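PDB 1XEW: SMC protein from Pyrococcus furiosus, which binds and hydrolyses ATP through its ABC-type head domain and is probably required for chromosome condensation and partitioning. Local coordinates for residues Glu5-Lys10 against Ala80-Tyr85; Ile46-Gly51 against Ile102-Tyr107; Arg91-Asp96 against Asp128-Ala133. One frame throughout, in Å; residues are numbered along the deposited sequence.

Interaction 1: Glu5-Lys10 against Ala80-Tyr85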
ATOM      1  N   GLU A   5       5.109   6.246  13.120  1.00 25.18           N
ATOM      2  CA  GLU A   5       4.842   7.587  13.664  1.00 26.84           C
ATOM      3  C   GLU A   5       5.129   8.644  12.620  1.00 26.45           C
ATOM      4  O   GLU A   5       4.320   9.572  12.397  1.00 28.75           O
ATOM      5  CB  GLU A   5       5.699   7.854  14.921  1.00 29.86           C
ATOM      6  CG  GLU A   5       5.534   6.783  16.011  1.00 32.51           C
ATOM      7  CD  GLU A   5       6.691   6.786  17.049  1.00 41.30           C
ATOM      8  OE1 GLU A   5       7.839   7.201  16.713  1.00 39.13           O
ATOM      9  OE2 GLU A   5       6.452   6.318  18.203  1.00 44.62           O
ATOM     10  N   LYS A   6       6.250   8.534  11.931  1.00 23.52           N
ATOM     11  CA  LYS A   6       6.578   9.549  10.905  1.00 23.12           C
ATOM     12  C   LYS A   6       7.677   9.083  10.071  1.00 23.77           C
ATOM     13  O   LYS A   6       8.367   8.127  10.432  1.00 21.94           O
ATOM     14  CB  LYS A   6       7.074  10.869  11.540  1.00 23.43           C
ATOM     15  CG  LYS A   6       8.280  10.683  12.566  1.00 23.83           C
ATOM     16  CD  LYS A   6       8.805  12.080  13.075  1.00 32.60           C
ATOM     17  CE  LYS A   6       9.921  11.876  14.179  1.00 37.50           C
ATOM     18  NZ  LYS A   6      10.449  13.180  14.622  1.00 39.48           N
ATOM     19  N   LEU A   7       7.869   9.803   8.961  1.00 23.79           N
ATOM     20  CA  LEU A   7       8.904   9.577   8.022  1.00 25.51           C
ATOM     21  C   LEU A   7       9.650  10.899   7.846  1.00 27.54           C
ATOM     22  O   LEU A   7       8.960  11.992   7.715  1.00 26.36           O
ATOM     23  CB  LEU A   7       8.282   9.230   6.691  1.00 29.46           C
ATOM     24  CG  LEU A   7       9.129   8.686   5.522  1.00 29.40           C
ATOM     25  CD1 LEU A   7       9.716   7.311   5.987  1.00 29.61           C
ATOM     26  CD2 LEU A   7       8.234   8.509   4.189  1.00 30.91           C
ATOM     27  N   GLU A   8      11.009  10.868   7.871  1.00 24.86           N
ATOM     28  CA  GLU A   8      11.801  12.094   7.683  1.00 27.34           C
ATOM     29  C   GLU A   8      12.625  11.962   6.432  1.00 29.67           C
ATOM     30  O   GLU A   8      13.333  10.971   6.226  1.00 29.24           O
ATOM     31  CB  GLU A   8      12.757  12.371   8.851  1.00 30.08           C
ATOM     32  CG  GLU A   8      12.010  12.365  10.191  1.00 31.54           C
ATOM     33  CD  GLU A   8      12.825  12.843  11.381  1.00 43.15           C
ATOM     34  OE1 GLU A   8      14.046  12.600  11.432  1.00 49.10           O
ATOM     35  OE2 GLU A   8      12.209  13.436  12.280  1.00 44.61           O
ATOM     36  N   LEU A   9      12.532  12.959   5.569  1.00 24.27           N
ATOM     37  CA  LEU A   9      13.244  12.878   4.329  1.00 25.88           C
ATOM     38  C   LEU A   9      14.195  14.065   4.188  1.00 28.74           C
ATOM     39  O   LEU A   9      13.803  15.194   4.482  1.00 29.08           O
ATOM     40  CB  LEU A   9      12.233  12.880   3.202  1.00 25.79           C
ATOM     41  CG  LEU A   9      11.446  11.577   3.025  1.00 30.38           C
ATOM     42  CD1 LEU A   9      10.236  11.604   3.814  1.00 41.10           C
ATOM     43  CD2 LEU A   9      11.081  11.440   1.569  1.00 34.60           C
ATOM     44  N   LYS A  10      15.405  13.831   3.678  1.00 28.57           N
ATOM     45  CA  LYS A  10      16.376  14.932   3.567  1.00 28.68           C
ATOM     46  C   LYS A  10      17.318  14.584   2.392  1.00 29.71           C
ATOM     47  O   LYS A  10      18.088  13.577   2.443  1.00 30.10           O
ATOM     48  CB  LYS A  10      17.166  15.106   4.927  1.00 27.68           C
ATOM     49  CG  LYS A  10      18.266  16.242   4.909  1.00 30.42           C
ATOM     50  CD  LYS A  10      18.915  16.393   6.292  1.00 34.18           C
ATOM     51  CE  LYS A  10      19.848  15.153   6.577  1.00 45.44           C
ATOM     52  NZ  LYS A  10      21.009  15.462   7.546  1.00 52.03           N
ATOM     53  N   ALA A  80      21.418  11.316   0.251  1.00 24.26           N
ATOM     54  CA  ALA A  80      19.959  11.317   0.317  1.00 26.62           C
ATOM     55  C   ALA A  80      19.751  10.542   1.647  1.00 26.02           C
ATOM     56  O   ALA A  80      20.475   9.558   1.898  1.00 29.10           O
ATOM     57  CB  ALA A  80      19.405  10.519  -0.824  1.00 22.94           C
ATOM     58  N   GLU A  81      18.820  10.961   2.493  1.00 23.47           N
ATOM     59  CA  GLU A  81      18.545  10.254   3.711  1.00 24.35           C
ATOM     60  C   GLU A  81      17.036  10.060   3.943  1.00 26.46           C
ATOM     61  O   GLU A  81      16.209  10.982   3.662  1.00 23.31           O
ATOM     62  CB  GLU A  81      19.085  11.025   4.923  1.00 29.89           C
ATOM     63  CG  GLU A  81      18.587  10.491   6.245  1.00 32.22           C
ATOM     64  CD  GLU A  81      19.079  11.282   7.435  1.00 35.54           C
ATOM     65  OE1 GLU A  81      18.580  12.411   7.601  1.00 41.59           O
ATOM     66  OE2 GLU A  81      19.963  10.793   8.194  1.00 36.76           O
ATOM     67  N   VAL A  82      16.664   8.873   4.432  1.00 24.54           N
ATOM     68  CA  VAL A  82      15.254   8.661   4.788  1.00 22.75           C
ATOM     69  C   VAL A  82      15.289   7.992   6.133  1.00 20.82           C
ATOM     70  O   VAL A  82      16.101   7.032   6.348  1.00 18.44           O
ATOM     71  CB  VAL A  82      14.445   7.713   3.811  1.00 22.53           C
ATOM     72  CG1 VAL A  82      13.024   7.409   4.411  1.00 20.98           C
ATOM     73  CG2 VAL A  82      14.265   8.363   2.439  1.00 23.17           C
ATOM     74  N   ALA A  83      14.489   8.463   7.047  1.00 19.08           N
ATOM     75  CA  ALA A  83      14.462   7.769   8.321  1.00 19.87           C
ATOM     76  C   ALA A  83      13.000   7.472   8.595  1.00 24.30           C
ATOM     77  O   ALA A  83      12.122   8.356   8.399  1.00 24.16           O
ATOM     78  CB  ALA A  83      15.015   8.665   9.554  1.00 20.89           C
ATOM     79  N   ILE A  84      12.717   6.259   9.079  1.00 24.77           N
ATOM     80  CA  ILE A  84      11.317   5.996   9.404  1.00 22.93           C
ATOM     81  C   ILE A  84      11.245   5.682  10.928  1.00 20.95           C
ATOM     82  O   ILE A  84      12.099   4.960  11.426  1.00 21.68           O
ATOM     83  CB  ILE A  84      10.794   4.842   8.543  1.00 23.49           C
ATOM     84  CG1 ILE A  84       9.256   4.666   8.752  1.00 21.23           C
ATOM     85  CG2 ILE A  84      11.655   3.544   8.850  1.00 19.56           C
ATOM     86  CD1 ILE A  84       8.691   3.485   7.757  1.00 25.34           C
ATOM     87  N   TYR A  85      10.218   6.200  11.618  1.00 18.92           N
ATOM     88  CA  TYR A  85      10.108   6.080  13.066  1.00 22.84           C
ATOM     89  C   TYR A  85       8.883   5.221  13.362  1.00 24.64           C
ATOM     90  O   TYR A  85       7.761   5.571  12.964  1.00 25.47           O
ATOM     91  CB  TYR A  85       9.873   7.487  13.680  1.00 24.94           C
ATOM     92  CG  TYR A  85      11.083   8.439  13.555  1.00 21.18           C
ATOM     93  CD1 TYR A  85      11.762   8.852  14.681  1.00 25.48           C
ATOM     94  CD2 TYR A  85      11.579   8.842  12.315  1.00 26.34           C
ATOM     95  CE1 TYR A  85      12.912   9.667  14.573  1.00 32.34           C
ATOM     96  CE2 TYR A  85      12.763   9.675  12.235  1.00 24.36           C
ATOM     97  CZ  TYR A  85      13.379  10.069  13.375  1.00 28.27           C
ATOM     98  OH  TYR A  85      14.462  10.948  13.354  1.00 30.84           O
TER
HETATM   99  O   HOH W   1      19.412  14.131   9.629  1.00 54.66           O

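Interaction 2: Ile46-Gly51 against Ile102-Tyr107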
ATOM      1  N   ILE A  46       9.767   5.039   1.107  1.00 24.19           N
ATOM      2  CA  ILE A  46       9.444   3.923   2.003  1.00 25.13           C
ATOM      3  C   ILE A  46      10.091   2.615   1.513  1.00 26.90           C
ATOM      4  O   ILE A  46      10.622   1.927   2.340  1.00 28.00           O
ATOM      5  CB  ILE A  46       7.886   3.772   2.305  1.00 24.88           C
ATOM      6  CG1 ILE A  46       7.531   4.697   3.480  1.00 26.55           C
ATOM      7  CG2 ILE A  46       7.545   2.253   2.671  1.00 25.05           C
ATOM      8  CD1 ILE A  46       6.097   5.270   3.499  1.00 34.75           C
ATOM      9  N   LEU A  47      10.121   2.346   0.199  1.00 27.42           N
ATOM     10  CA  LEU A  47      10.782   1.168  -0.358  1.00 30.39           C
ATOM     11  C   LEU A  47      12.304   1.288  -0.099  1.00 29.58           C
ATOM     12  O   LEU A  47      12.962   0.286   0.223  1.00 30.83           O
ATOM     13  CB  LEU A  47      10.637   1.066  -1.875  1.00 30.04           C
ATOM     14  CG  LEU A  47       9.200   0.780  -2.368  1.00 42.22           C
ATOM     15  CD1 LEU A  47       9.177   0.750  -3.896  1.00 37.86           C
ATOM     16  CD2 LEU A  47       8.723  -0.559  -1.734  1.00 37.92           C
ATOM     17  N   PHE A  48      12.815   2.530  -0.189  1.00 24.60           N
ATOM     18  CA  PHE A  48      14.245   2.814  -0.013  1.00 23.77           C
ATOM     19  C   PHE A  48      14.683   2.464   1.383  1.00 23.95           C
ATOM     20  O   PHE A  48      15.619   1.720   1.568  1.00 23.06           O
ATOM     21  CB  PHE A  48      14.495   4.292  -0.288  1.00 25.17           C
ATOM     22  CG  PHE A  48      15.903   4.778   0.037  1.00 21.01           C
ATOM     23  CD1 PHE A  48      16.110   5.655   1.081  1.00 22.91           C
ATOM     24  CD2 PHE A  48      16.958   4.434  -0.768  1.00 17.98           C
ATOM     25  CE1 PHE A  48      17.359   6.213   1.325  1.00 22.20           C
ATOM     26  CE2 PHE A  48      18.229   4.971  -0.567  1.00 23.72           C
ATOM     27  CZ  PHE A  48      18.433   5.875   0.481  1.00 22.02           C
ATOM     28  N   VAL A  49      13.969   2.943   2.377  1.00 25.27           N
ATOM     29  CA  VAL A  49      14.407   2.714   3.746  1.00 26.92           C
ATOM     30  C   VAL A  49      14.145   1.305   4.301  1.00 28.41           C
ATOM     31  O   VAL A  49      14.844   0.867   5.291  1.00 28.20           O
ATOM     32  CB  VAL A  49      13.821   3.798   4.686  1.00 25.89           C
ATOM     33  CG1 VAL A  49      12.254   3.703   4.797  1.00 26.62           C
ATOM     34  CG2 VAL A  49      14.522   3.717   6.126  1.00 23.43           C
ATOM     35  N   LEU A  50      13.178   0.586   3.692  1.00 26.17           N
ATOM     36  CA  LEU A  50      12.851  -0.710   4.211  1.00 31.17           C
ATOM     37  C   LEU A  50      13.729  -1.761   3.521  1.00 31.79           C
ATOM     38  O   LEU A  50      13.580  -2.988   3.699  1.00 33.42           O
ATOM     39  CB  LEU A  50      11.361  -0.972   4.030  1.00 28.70           C
ATOM     40  CG  LEU A  50      10.356  -0.166   4.803  1.00 37.01           C
ATOM     41  CD1 LEU A  50       8.922  -0.642   4.394  1.00 39.68           C
ATOM     42  CD2 LEU A  50      10.609  -0.334   6.368  1.00 32.39           C
ATOM     43  N   GLY A  51      14.590  -1.281   2.654  1.00 34.50           N
ATOM     44  CA  GLY A  51      15.543  -2.158   2.031  1.00 35.01           C
ATOM     45  C   GLY A  51      15.380  -2.986   0.773  1.00 36.14           C
ATOM     46  O   GLY A  51      16.290  -3.805   0.553  1.00 33.04           O
ATOM     47  N   ILE A 102      14.658   3.413  11.767  1.00 21.93           N
ATOM     48  CA  ILE A 102      15.513   2.857  10.722  1.00 18.22           C
ATOM     49  C   ILE A 102      15.933   3.978   9.773  1.00 21.24           C
ATOM     50  O   ILE A 102      15.102   4.531   9.048  1.00 24.48           O
ATOM     51  CB  ILE A 102      14.783   1.753   9.919  1.00 19.47           C
ATOM     52  CG1 ILE A 102      14.295   0.652  10.862  1.00 20.37           C
ATOM     53  CG2 ILE A 102      15.710   1.174   8.852  1.00 17.12           C
ATOM     54  CD1 ILE A 102      13.564  -0.479  10.166  1.00 25.37           C
ATOM     55  N   ARG A 103      17.219   4.315   9.794  1.00 22.63           N
ATOM     56  CA  ARG A 103      17.754   5.375   8.943  1.00 23.67           C
ATOM     57  C   ARG A 103      18.710   4.826   7.884  1.00 24.77           C
ATOM     58  O   ARG A 103      19.538   3.959   8.167  1.00 24.41           O
ATOM     59  CB  ARG A 103      18.469   6.425   9.798  1.00 21.71           C
ATOM     60  CG  ARG A 103      18.867   7.686   9.042  1.00 28.27           C
ATOM     61  CD  ARG A 103      19.739   8.605   9.887  1.00 27.98           C
ATOM     62  NE  ARG A 103      19.148   8.904  11.193  1.00 29.58           N
ATOM     63  CZ  ARG A 103      18.224   9.836  11.408  1.00 30.00           C
ATOM     64  NH1 ARG A 103      17.756  10.030  12.633  1.00 28.42           N
ATOM     65  NH2 ARG A 103      17.758  10.569  10.405  1.00 23.17           N
ATOM     66  N   ARG A 104      18.585   5.338   6.662  1.00 21.46           N
ATOM     67  CA  ARG A 104      19.434   4.919   5.551  1.00 22.76           C
ATOM     68  C   ARG A 104      19.811   6.111   4.670  1.00 21.64           C
ATOM     69  O   ARG A 104      18.944   6.857   4.208  1.00 21.37           O
ATOM     70  CB  ARG A 104      18.728   3.847   4.717  1.00 25.44           C
ATOM     71  CG  ARG A 104      19.563   3.305   3.568  1.00 21.01           C
ATOM     72  CD  ARG A 104      18.704   2.638   2.511  1.00 20.59           C
ATOM     73  NE  ARG A 104      19.518   1.936   1.521  1.00 25.56           N
ATOM     74  CZ  ARG A 104      19.028   1.265   0.482  1.00 20.48           C
ATOM     75  NH1 ARG A 104      19.847   0.658  -0.365  1.00 28.23           N
ATOM     76  NH2 ARG A 104      17.718   1.199   0.289  1.00 19.83           N
ATOM     77  N   ARG A 105      21.109   6.277   4.436  1.00 19.30           N
ATOM     78  CA  ARG A 105      21.610   7.384   3.630  1.00 22.05           C
ATOM     79  C   ARG A 105      22.461   6.925   2.448  1.00 21.74           C
ATOM     80  O   ARG A 105      23.449   6.210   2.624  1.00 24.23           O
ATOM     81  CB  ARG A 105      22.412   8.350   4.508  1.00 19.66           C
ATOM     82  N   VAL A 106      22.066   7.331   1.244  1.00 21.32           N
ATOM     83  CA  VAL A 106      22.804   6.978   0.032  1.00 23.67           C
ATOM     84  C   VAL A 106      23.741   8.110  -0.381  1.00 23.05           C
ATOM     85  O   VAL A 106      23.330   9.270  -0.483  1.00 22.74           O
ATOM     86  CB  VAL A 106      21.861   6.636  -1.151  1.00 26.44           C
ATOM     87  CG1 VAL A 106      21.433   5.179  -1.077  1.00 23.88           C
ATOM     88  CG2 VAL A 106      20.650   7.558  -1.164  1.00 24.77           C
ATOM     89  N   TYR A 107      25.000   7.759  -0.626  1.00 24.03           N
ATOM     90  CA  TYR A 107      26.022   8.728  -1.016  1.00 25.36           C
ATOM     91  C   TYR A 107      26.152   8.873  -2.533  1.00 26.54           C
ATOM     92  O   TYR A 107      25.535   8.119  -3.290  1.00 26.65           O
ATOM     93  CB  TYR A 107      27.365   8.330  -0.399  1.00 26.04           C
ATOM     94  CG  TYR A 107      27.338   8.280   1.111  1.00 31.40           C
ATOM     95  CD1 TYR A 107      27.129   7.076   1.782  1.00 27.86           C
ATOM     96  CD2 TYR A 107      27.513   9.437   1.871  1.00 34.51           C
ATOM     97  CE1 TYR A 107      27.096   7.024   3.172  1.00 32.86           C
ATOM     98  CE2 TYR A 107      27.482   9.395   3.263  1.00 35.90           C
ATOM     99  CZ  TYR A 107      27.274   8.186   3.906  1.00 38.49           C
ATOM    100  OH  TYR A 107      27.251   8.139   5.282  1.00 32.36           O
TER

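Interaction 3: Arg91-Asp96 against Asp128-Ala133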
ATOM      1  N   ARG A  91       5.708  -3.909  21.033  1.00 35.90           N
ATOM      2  CA  ARG A  91       6.846  -4.805  20.874  1.00 37.05           C
ATOM      3  C   ARG A  91       6.742  -5.764  19.649  1.00 36.99           C
ATOM      4  O   ARG A  91       7.198  -6.926  19.717  1.00 36.33           O
ATOM      5  CB  ARG A  91       7.105  -5.665  22.165  1.00 38.89           C
ATOM      6  CG  ARG A  91       7.485  -4.942  23.528  1.00 36.54           C
ATOM      7  CD  ARG A  91       8.952  -4.380  23.691  1.00 44.20           C
ATOM      8  NE  ARG A  91       8.826  -2.934  23.618  1.00 49.34           N
ATOM      9  CZ  ARG A  91       9.098  -2.043  24.552  1.00 49.61           C
ATOM     10  NH1 ARG A  91       8.861  -0.780  24.258  1.00 56.51           N
ATOM     11  NH2 ARG A  91       9.639  -2.359  25.721  1.00 49.82           N
ATOM     12  N   GLY A  92       6.186  -5.287  18.524  1.00 36.87           N
ATOM     13  CA  GLY A  92       6.163  -6.114  17.339  1.00 34.88           C
ATOM     14  C   GLY A  92       7.589  -6.324  16.816  1.00 33.92           C
ATOM     15  O   GLY A  92       7.873  -7.358  16.175  1.00 33.63           O
ATOM     16  N   PHE A  93       8.511  -5.371  17.056  1.00 31.17           N
ATOM     17  CA  PHE A  93       9.910  -5.551  16.604  1.00 31.38           C
ATOM     18  C   PHE A  93      10.647  -6.184  17.789  1.00 32.58           C
ATOM     19  O   PHE A  93      10.394  -5.803  18.894  1.00 31.36           O
ATOM     20  CB  PHE A  93      10.626  -4.236  16.310  1.00 32.01           C
ATOM     21  CG  PHE A  93      10.139  -3.503  15.046  1.00 34.69           C
ATOM     22  CD1 PHE A  93       9.063  -2.643  15.113  1.00 30.42           C
ATOM     23  CD2 PHE A  93      10.862  -3.590  13.857  1.00 32.32           C
ATOM     24  CE1 PHE A  93       8.718  -1.835  13.989  1.00 36.39           C
ATOM     25  CE2 PHE A  93      10.535  -2.803  12.732  1.00 33.93           C
ATOM     26  CZ  PHE A  93       9.454  -1.918  12.816  1.00 29.00           C
ATOM     27  N   PRO A  94      11.577  -7.148  17.562  1.00 34.48           N
ATOM     28  CA  PRO A  94      12.324  -7.800  18.665  1.00 33.31           C
ATOM     29  C   PRO A  94      13.352  -6.889  19.337  1.00 34.88           C
ATOM     30  O   PRO A  94      14.506  -7.272  19.496  1.00 35.75           O
ATOM     31  CB  PRO A  94      13.005  -8.963  17.977  1.00 33.52           C
ATOM     32  CG  PRO A  94      13.331  -8.394  16.527  1.00 31.29           C
ATOM     33  CD  PRO A  94      12.041  -7.591  16.233  1.00 32.60           C
ATOM     34  N   ILE A  95      12.947  -5.690  19.712  1.00 34.17           N
ATOM     35  CA  ILE A  95      13.826  -4.692  20.264  1.00 34.21           C
ATOM     36  C   ILE A  95      13.116  -4.073  21.462  1.00 34.73           C
ATOM     37  O   ILE A  95      11.997  -3.477  21.363  1.00 34.67           O
ATOM     38  CB  ILE A  95      14.091  -3.579  19.207  1.00 33.68           C
ATOM     39  CG1 ILE A  95      14.788  -4.171  18.007  1.00 38.04           C
ATOM     40  CG2 ILE A  95      14.832  -2.412  19.838  1.00 34.98           C
ATOM     41  CD1 ILE A  95      15.162  -3.155  16.929  1.00 34.30           C
ATOM     42  N   ASP A  96      13.775  -4.146  22.604  1.00 36.45           N
ATOM     43  CA  ASP A  96      13.107  -3.678  23.800  1.00 39.27           C
ATOM     44  C   ASP A  96      13.148  -2.202  23.993  1.00 39.84           C
ATOM     45  O   ASP A  96      13.694  -1.704  24.982  1.00 39.67           O
ATOM     46  CB  ASP A  96      13.646  -4.410  25.053  1.00 43.62           C
ATOM     47  CG  ASP A  96      12.792  -4.110  26.299  1.00 46.35           C
ATOM     48  OD1 ASP A  96      13.211  -4.428  27.430  1.00 48.90           O
ATOM     49  OD2 ASP A  96      11.689  -3.548  26.128  1.00 47.34           O
ATOM     50  N   ASP A 128      16.052  -8.671   8.468  1.00 31.29           N
ATOM     51  CA  ASP A 128      15.692  -9.663   9.454  1.00 28.74           C
ATOM     52  C   ASP A 128      14.858  -9.018  10.502  1.00 29.54           C
ATOM     53  O   ASP A 128      13.878  -9.585  10.940  1.00 26.90           O
ATOM     54  CB  ASP A 128      16.985 -10.303  10.021  1.00 35.01           C
ATOM     55  CG  ASP A 128      17.701 -11.180   8.970  1.00 40.26           C
ATOM     56  OD1 ASP A 128      17.052 -11.526   7.953  1.00 43.62           O
ATOM     57  OD2 ASP A 128      18.899 -11.511   9.132  1.00 44.96           O
ATOM     58  N   ILE A 129      15.212  -7.788  10.915  1.00 29.34           N
ATOM     59  CA  ILE A 129      14.433  -7.103  11.902  1.00 30.46           C
ATOM     60  C   ILE A 129      12.984  -6.791  11.401  1.00 29.91           C
ATOM     61  O   ILE A 129      11.995  -6.997  12.089  1.00 25.85           O
ATOM     62  CB  ILE A 129      15.207  -5.826  12.343  1.00 33.74           C
ATOM     63  CG1 ILE A 129      16.291  -6.211  13.378  1.00 38.44           C
ATOM     64  CG2 ILE A 129      14.295  -4.854  12.995  1.00 34.34           C
ATOM     65  CD1 ILE A 129      17.378  -5.096  13.657  1.00 39.34           C
ATOM     66  N   LEU A 130      12.869  -6.281  10.191  1.00 29.69           N
ATOM     67  CA  LEU A 130      11.520  -6.024   9.627  1.00 28.44           C
ATOM     68  C   LEU A 130      10.707  -7.343   9.467  1.00 30.93           C
ATOM     69  O   LEU A 130       9.539  -7.412   9.841  1.00 32.92           O
ATOM     70  CB  LEU A 130      11.668  -5.312   8.287  1.00 30.35           C
ATOM     71  CG  LEU A 130      12.269  -3.897   8.454  1.00 29.04           C
ATOM     72  CD1 LEU A 130      12.801  -3.374   7.109  1.00 30.74           C
ATOM     73  CD2 LEU A 130      11.242  -2.982   9.058  1.00 27.95           C
ATOM     74  N   THR A 131      11.310  -8.381   8.930  1.00 29.04           N
ATOM     75  CA  THR A 131      10.573  -9.667   8.773  1.00 33.44           C
ATOM     76  C   THR A 131       9.997 -10.103  10.097  1.00 32.36           C
ATOM     77  O   THR A 131       8.827 -10.517  10.184  1.00 34.37           O
ATOM     78  CB  THR A 131      11.504 -10.745   8.215  1.00 28.80           C
ATOM     79  OG1 THR A 131      11.852 -10.359   6.895  1.00 34.15           O
ATOM     80  CG2 THR A 131      10.854 -12.103   8.192  1.00 35.23           C
ATOM     81  N   ALA A 132      10.807  -9.952  11.156  1.00 33.97           N
ATOM     82  CA  ALA A 132      10.353 -10.293  12.506  1.00 34.17           C
ATOM     83  C   ALA A 132       9.124  -9.510  12.913  1.00 35.41           C
ATOM     84  O   ALA A 132       8.309 -10.005  13.687  1.00 33.50           O
ATOM     85  CB  ALA A 132      11.473 -10.086  13.533  1.00 34.94           C
ATOM     86  N   ALA A 133       8.961  -8.282  12.399  1.00 33.84           N
ATOM     87  CA  ALA A 133       7.770  -7.470  12.743  1.00 34.24           C
ATOM     88  C   ALA A 133       6.631  -7.613  11.692  1.00 31.22           C
ATOM     89  O   ALA A 133       5.658  -6.829  11.712  1.00 33.81           O
ATOM     90  CB  ALA A 133       8.212  -5.947  12.843  1.00 33.04           C
TER
HETATM   91  O   HOH W   2       6.078  -9.033  15.089  1.00 70.32           O

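Interaction 1: Glu5-Lys10 against Ala80-Tyr85
Two amides share the carbonyl O of Tyr85: Glu5 N lies 2.7 Å from Tyr85 O, whereas Lys6 N, at 3.5 Å from Tyr85 O, bonds weakly. Two residues facing one make a classic beta bulge, after which the strands run in regular antiparallel register.

Tyr85 suits its place because its ring offers a flat face and its hydroxyl a donor. With CG set between the backbone N and the carbonyl carbon (chi1 53°) and the chain extended beyond, Lys6 lays CE over the middle of one face, 3.6 Å from the Tyr85 ring centroid, in a CH-pi contact, and NZ adds a cation-pi contact. Lys6 NZ then reaches Glu8 OE2 (2.9 Å) in a salt bridge, while Tyr85 OH donates to Glu8 OE1 (2.6 Å) from above the carboxylate plane. With both oxygens held, the Glu8 carboxylate has little freedom to turn. Glu81 pairs with Arg103 of strand 99-106.

Leu7, Leu9, Val82 and Ile84 occupy the other face, Leu7 CD1 lying 3.7 Å from Val82 CG1. Leu9 and Val82 also pack against helix 40-49, so that an antiparallel sheet backs onto the P-loop helix, as expected for the N-terminal part of an ABC-type SMC head.

Interaction 2: Ile46-Gly51 against Ile102-Tyr107
Where helix 40-49 ends beside strand 99-106, Val49 CA comes within 5.8 Å of Arg104 CA, and the chain turns off at Gly51 with a positive phi of 87° in a Schellman motif. Glycine fits this spot, since any CB would press on the preceding carbonyl O.

Phe48 and Arg104 meet twice. The Arg104 guanidinium lies flat on the Phe48 ring, planes 16° apart and centres 4.5 Å apart, and Arg104 CD sits over the middle of the same ring, 3.8 Å from the Phe48 centroid. The arginine can do this because its chain is straight, with CG anti to the backbone N (chi1 -178°) and no bend as far as NE. Arg104 NH2 also donates to Phe48 O, modelled at 2.5 Å, shorter than expected, so the exact length of this bond is doubtful; the acceptor lies close to the guanidinium plane. Such a charge at the C-terminal end of a helix would be expected to interact favourably with its dipole. Arg104 NE and NH1 are taken by Ser112 OG and Leu53 O, so every nitrogen of this buried cation has a partner.

This is the packing of the P-loop helix against the antiparallel sheet of the SMC head, an ABC-type ATPase, on the side of the sheet that Val82 of the neighbouring strand also lines. Branched residues suit it: Val49 CG2 rests against Ile102 CG2 at 3.9 Å. Val106 approaches the far end of the Phe48 ring from the opposite direction, its methyls meeting CE2 and CZ so closely that their exact placing is doubtful. Beyond Ile102, Leu130 of helix 123-132 continues the apolar layer, while Leu50 packs on an aromatic side chain of another protein chain.

Interaction 3: Arg91-Asp96 against Asp128-Ala133
A single water bridges Gly92 and Ala132, two carbonyl groups that cannot bond to each other: it donates to Gly92 O at 2.7 Å and to Ala132 O at 2.8 Å. It is the polar link of a contact that is otherwise apolar. Nearby, Ala133 CA points its hydrogen at Gly92 O in a CA-H...O contact of 3.4 Å. Alanine suits this place, its methyl being short enough to fit beside Gly92 O and the Phe93 ring.

Phe93 makes the largest contribution to the packing. Its CG stands anti to its own carbonyl carbon (chi1 -71°), which lets the end of the ring reach the helix, and Ala133 CB lies over the centre of one face, 3.8 Å from the Phe93 ring centroid, in a CH-pi contact. At the ring edge, Ile129 CG2 meets CD2 and Leu130 CD2 meets Phe93 CE2 at 3.7 Å, Leu130 running side by side with the ring. Phe86, Val100 and Ile135 add further apolar neighbours, and Asn88 holds the backbone N of Phe93. Replacing the ring with an alanine here would probably leave a gap beside Ala133, Ile129 and Leu130 and take away the loop's largest contact with the helix.

Pro94 follows as the centre of an inverse gamma turn, closed by Ile95 N donating to Phe93 O at 2.7 Å. Its fixed phi suits that tight turn, and its ring methylene, Pro94 CD, lies 3.7 Å from Ala132 CB. The turn also brings Ile95 round, so that CD1 loosely meets Ile129 CG2.

Because the loop between strands 80-87 and 99-106 meets the helix by apolar contact, with one water bridging two carbonyls, the fit of loop to helix probably depends more on side-chain shape than on charge.

Overall arrangement
Interactions 1 and 2 share one sheet: strands 80-87 and 99-106 are neighbours in it, joined by backbone bonds such as Ile84 N to Ile102 O, and Val82 packs on both Phe48 and Val49. Interaction 2 is the most buried, with Arg104 as the charged residue at the contact; interaction 1 has an apolar face toward the P-loop helix and a charged, partly exposed one. Interaction 3 lies nearer the surface, about 17 Å from interaction 2 between centres, and replaces strand pairing and ion pairs with apolar fit and a water. Leu130 connects these two, touching Leu50 and Ile102, whereas interactions 1 and 3 do not touch.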